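Local coordinates for protein homoserine O-acetyltransferase (Bacillus anthracis str. 'Ames Ancestor', PDB 3I1I) that probably transfers an acetyl group from acetyl-CoA to the hydroxyl of L-homoserine, an early step in methionine biosynthesis, at residues 350-353 / 354-357; 356-359 / 360-364. All blocks are in the same frame, centred on the assembly; numbering follows the deposited sequence. Where two conformers were deposited one is given.

Contact 1: 350-353 / 354-357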
loop_
_atom_site.group_PDB
_atom_site.type_symbol
_atom_site.label_atom_id
_atom_site.label_comp_id
_atom_site.label_asym_id
_atom_site.label_seq_id
_atom_site.Cartn_x
_atom_site.Cartn_y
_atom_site.Cartn_z
ATOM N N GLY A 350 18.049 1.000 9.941
ATOM C CA GLY A 350 17.402 2.090 9.215
ATOM C C GLY A 350 16.755 3.092 10.164
ATOM O O GLY A 350 17.375 3.493 11.172
ATOM N N HIS A 351 15.503 3.454 9.865
ATOM C CA HIS A 351 14.737 4.382 10.679
ATOM C C HIS A 351 14.709 3.986 12.157
ATOM O O HIS A 351 14.857 4.837 13.030
ATOM C CB HIS A 351 13.317 4.415 10.153
ATOM C CG HIS A 351 12.459 5.467 10.763
ATOM N ND1 HIS A 351 12.716 6.825 10.627
ATOM C CD2 HIS A 351 11.337 5.359 11.513
ATOM C CE1 HIS A 351 11.771 7.497 11.265
ATOM N NE2 HIS A 351 10.929 6.633 11.812
HETATM N N MSE A 352 14.527 2.695 12.433
HETATM C CA MSE A 352 14.386 2.186 13.803
HETATM C C MSE A 352 15.681 2.249 14.599
HETATM O O MSE A 352 15.668 2.015 15.806
HETATM C CB MSE A 352 13.898 0.734 13.782
HETATM C CG MSE A 352 12.518 0.523 13.174
HETATM SE SE MSE A 352 11.212 1.792 13.933
HETATM C CE MSE A 352 11.147 1.290 15.771
ATOM N N ALA A 353 16.795 2.578 13.953
ATOM C CA ALA A 353 18.023 2.862 14.693
ATOM C C ALA A 353 17.787 3.975 15.738
ATOM O O ALA A 353 18.441 4.037 16.794
ATOM C CB ALA A 353 19.187 3.250 13.729
ATOM N N GLY A 354 16.863 4.873 15.421
ATOM C CA GLY A 354 16.621 6.001 16.291
ATOM C C GLY A 354 15.989 5.588 17.598
ATOM O O GLY A 354 16.048 6.334 18.555
ATOM N N VAL A 355 15.378 4.405 17.638
ATOM C CA VAL A 355 14.793 3.891 18.868
ATOM C C VAL A 355 15.575 2.687 19.397
ATOM O O VAL A 355 15.699 2.532 20.575
ATOM C CB VAL A 355 13.298 3.532 18.625
ATOM C CG1 VAL A 355 12.669 3.001 19.864
ATOM C CG2 VAL A 355 12.541 4.782 18.132
ATOM N N PHE A 356 16.121 1.853 18.520
ATOM C CA PHE A 356 16.790 0.633 18.918
ATOM C C PHE A 356 18.306 0.729 19.023
ATOM O O PHE A 356 18.911 -0.199 19.528
ATOM C CB PHE A 356 16.522 -0.478 17.897
ATOM C CG PHE A 356 15.088 -0.875 17.758
ATOM C CD1 PHE A 356 14.159 -0.648 18.755
ATOM C CD2 PHE A 356 14.692 -1.576 16.637
ATOM C CE1 PHE A 356 12.847 -1.067 18.603
ATOM C CE2 PHE A 356 13.400 -1.999 16.478
ATOM C CZ PHE A 356 12.466 -1.744 17.464
ATOM N N ASP A 357 18.953 1.769 18.505
ATOM C CA ASP A 357 20.430 1.846 18.577
ATOM C C ASP A 357 20.936 3.114 19.265
ATOM O O ASP A 357 21.815 3.823 18.790
ATOM C CB ASP A 357 21.015 1.683 17.187
ATOM C CG ASP A 357 20.704 0.332 16.613
ATOM O OD1 ASP A 357 21.359 -0.628 17.074
ATOM O OD2 ASP A 357 19.812 0.220 15.736
#
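Met352, in the 3-10 turn that includes the presumed catalytic histidine of an alpha/beta-hydrolase fold, meets Phe356 of the short helix 353-356, and the pair carries the side-chain part of this contact. The selenomethionine chain bends at chi2 and chi3 (-49° and -64°), which curls its end back over one face of the Phe356 ring. CE makes a CH-pi contact there, 4.1 Å from the ring centroid, and comes closest to CZ; the selenium lies farther off in an oblique Met-aromatic approach. Nearer the backbone, Met352 CB packs against Phe356 CD2 at 3.8 Å, and CE also touches Val355 CB.

Backbone hydrogen bonds close the turn. Gly354 N donates to His351 O, and Met352 O is gripped twice, by Phe356 N at 2.8 Å, nearly in line with the carbonyl, and by Val355 N at 3.0 Å from well above the carbonyl plane. Asp357 N donates to Ala353 O as the chain leaves helical geometry.

Polar groups also have partners beyond the turn. His351 ND1 is hydrogen-bonded to Asp318 OD2 and NE2 to Ser155 OG, an arrangement consistent with a Ser-His-Asp triad. Asp357 OD2 accepts a hydrogen bond from Asn349 ND2, while Gly354 O receives Trp71 NE1. That same Asp357 OD2 also packs against Ala353, 3.4 Å from CA and 3.7 Å from CB.

Contact 2: 356-359 / 360-364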
loop_
_atom_site.group_PDB
_atom_site.type_symbol
_atom_site.label_atom_id
_atom_site.label_comp_id
_atom_site.label_asym_id
_atom_site.label_seq_id
_atom_site.Cartn_x
_atom_site.Cartn_y
_atom_site.Cartn_z
ATOM N N PHE A 356 16.121 1.853 18.520
ATOM C CA PHE A 356 16.790 0.633 18.918
ATOM C C PHE A 356 18.306 0.729 19.023
ATOM O O PHE A 356 18.911 -0.199 19.528
ATOM C CB PHE A 356 16.522 -0.478 17.897
ATOM C CG PHE A 356 15.088 -0.875 17.758
ATOM C CD1 PHE A 356 14.159 -0.648 18.755
ATOM C CD2 PHE A 356 14.692 -1.576 16.637
ATOM C CE1 PHE A 356 12.847 -1.067 18.603
ATOM C CE2 PHE A 356 13.400 -1.999 16.478
ATOM C CZ PHE A 356 12.466 -1.744 17.464
ATOM N N ASP A 357 18.953 1.769 18.505
ATOM C CA ASP A 357 20.430 1.846 18.577
ATOM C C ASP A 357 20.936 3.114 19.265
ATOM O O ASP A 357 21.815 3.823 18.790
ATOM C CB ASP A 357 21.015 1.683 17.187
ATOM C CG ASP A 357 20.704 0.332 16.613
ATOM O OD1 ASP A 357 21.359 -0.628 17.074
ATOM O OD2 ASP A 357 19.812 0.220 15.736
ATOM N N ILE A 358 20.326 3.359 20.404
ATOM C CA ILE A 358 20.701 4.367 21.368
ATOM C C ILE A 358 22.195 4.445 21.559
ATOM O O ILE A 358 22.739 5.524 21.626
ATOM C CB ILE A 358 19.959 4.029 22.728
ATOM C CG1 ILE A 358 18.674 4.813 22.756
ATOM C CG2 ILE A 358 20.811 4.256 24.002
ATOM C CD1 ILE A 358 17.833 4.619 21.547
ATOM N N HIS A 359 22.878 3.317 21.596
ATOM C CA HIS A 359 24.331 3.311 21.782
ATOM C C HIS A 359 25.052 4.116 20.729
ATOM O O HIS A 359 26.118 4.636 20.970
ATOM C CB HIS A 359 24.919 1.880 21.871
ATOM C CG HIS A 359 24.803 1.064 20.616
ATOM N ND1 HIS A 359 23.602 0.537 20.169
ATOM C CD2 HIS A 359 25.751 0.638 19.742
ATOM C CE1 HIS A 359 23.816 -0.157 19.062
ATOM N NE2 HIS A 359 25.112 -0.121 18.788
ATOM N N LEU A 360 24.453 4.253 19.556
ATOM C CA LEU A 360 25.137 4.967 18.438
ATOM C C LEU A 360 25.223 6.492 18.637
ATOM O O LEU A 360 26.093 7.145 18.045
ATOM C CB LEU A 360 24.487 4.635 17.080
ATOM C CG LEU A 360 24.580 3.158 16.640
ATOM C CD1 LEU A 360 23.762 2.887 15.371
ATOM C CD2 LEU A 360 26.062 2.718 16.452
ATOM N N PHE A 361 24.344 7.039 19.477
ATOM C CA PHE A 361 24.276 8.499 19.677
ATOM C C PHE A 361 24.146 9.006 21.126
ATOM O O PHE A 361 24.108 10.222 21.328
ATOM C CB PHE A 361 23.157 9.136 18.810
ATOM C CG PHE A 361 21.756 8.615 19.084
ATOM C CD1 PHE A 361 20.901 9.299 19.940
ATOM C CD2 PHE A 361 21.276 7.453 18.445
ATOM C CE1 PHE A 361 19.609 8.842 20.189
ATOM C CE2 PHE A 361 19.975 6.981 18.695
ATOM C CZ PHE A 361 19.141 7.682 19.550
ATOM N N GLU A 362 24.077 8.107 22.120
ATOM C CA GLU A 362 23.876 8.550 23.510
ATOM C C GLU A 362 25.011 9.471 23.968
ATOM O O GLU A 362 24.794 10.429 24.694
ATOM C CB GLU A 362 23.754 7.363 24.453
ATOM C CG GLU A 362 25.050 6.587 24.635
ATOM C CD GLU A 362 24.871 5.252 25.355
ATOM O OE1 GLU A 362 23.935 5.110 26.176
ATOM O OE2 GLU A 362 25.693 4.343 25.116
ATOM N N LYS A 363 26.221 9.198 23.529
ATOM C CA LYS A 363 27.334 10.025 23.968
ATOM C C LYS A 363 27.228 11.457 23.400
ATOM O O LYS A 363 27.554 12.430 24.077
ATOM C CB LYS A 363 28.647 9.382 23.577
ATOM C CG LYS A 363 29.848 10.143 24.077
ATOM C CD LYS A 363 31.180 9.441 23.669
ATOM C CE LYS A 363 32.428 10.289 24.076
ATOM N NZ LYS A 363 33.571 10.161 23.082
ATOM N N LYS A 364 26.750 11.573 22.163
ATOM C CA LYS A 364 26.519 12.862 21.550
ATOM C C LYS A 364 25.391 13.621 22.248
ATOM O O LYS A 364 25.509 14.837 22.453
ATOM C CB LYS A 364 26.183 12.703 20.074
ATOM C CG LYS A 364 26.126 14.014 19.301
ATOM C CD LYS A 364 27.413 14.799 19.442
ATOM C CE LYS A 364 27.694 15.679 18.270
ATOM N NZ LYS A 364 28.693 16.766 18.637
HETATM O O HOH W 1 27.188 7.201 21.720
HETATM O O HOH W 2 27.771 3.609 23.792
#
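Ile358 O takes two backbone donors at the start of helix 362-370, Glu362 N in the helix and Phe361 N just before it. Glu362 N reaches it at 3.0 Å, almost straight along the carbonyl although its own N-H is bent to 134°, and Phe361 N reaches it at 3.1 Å from above the carbonyl plane with a straighter N-H. One residue earlier, Asp357 O accepts from Leu360 N at 2.8 Å. These bonds form the turn that joins helix 353-356 to helix 362-370 of the alpha/beta-hydrolase fold, with Phe361 at the N-cap position. His359 O is served by solvent: one water donates to it and accepts from Lys363 N, bridging the turn to the first turn of the helix. A second water gives Glu362 OE2 a 2.6 Å hydrogen bond and His359 O only a weak one. Glu362 CG sits between its backbone N and carbonyl carbon (chi1 69°), and the chain then extends to bring OE2 within 3.7 Å of His359 CA. Side chains also meet beside these bonds. Leu360 lies alongside Asp357, its CD1 packing on Asp357 CB at 3.5 Å; its CG lies over the His359 imidazole in one of two modelled conformers, so that CH-pi contact is doubtful. Ile358 crosses Phe361 obliquely, with CD1 3.9 Å from CZ, and both side chains also touch Leu74.

How the contacts relate
Contacts 1 and 2 are successive turns of one chain, sharing Phe356 and Asp357, with centres about 9 Å apart. Phe356 meets Met352 in contact 1 and has no contact across 356-359 / 360-364, whereas Asp357 takes part in both and is the residue where they overlap. The Phe361 ring folds back to the first helix, bringing CZ to 3.5 Å from Gly354 O and CE2 to 3.8 Å from Ala353 O. Contact 1 holds His351 of the probable catalytic triad, whereas contact 2 continues from it into helix 362-370, where Phe361 touches Ile313 and Lys364 touches Leu311, both on strand 309-313 of the main sheet.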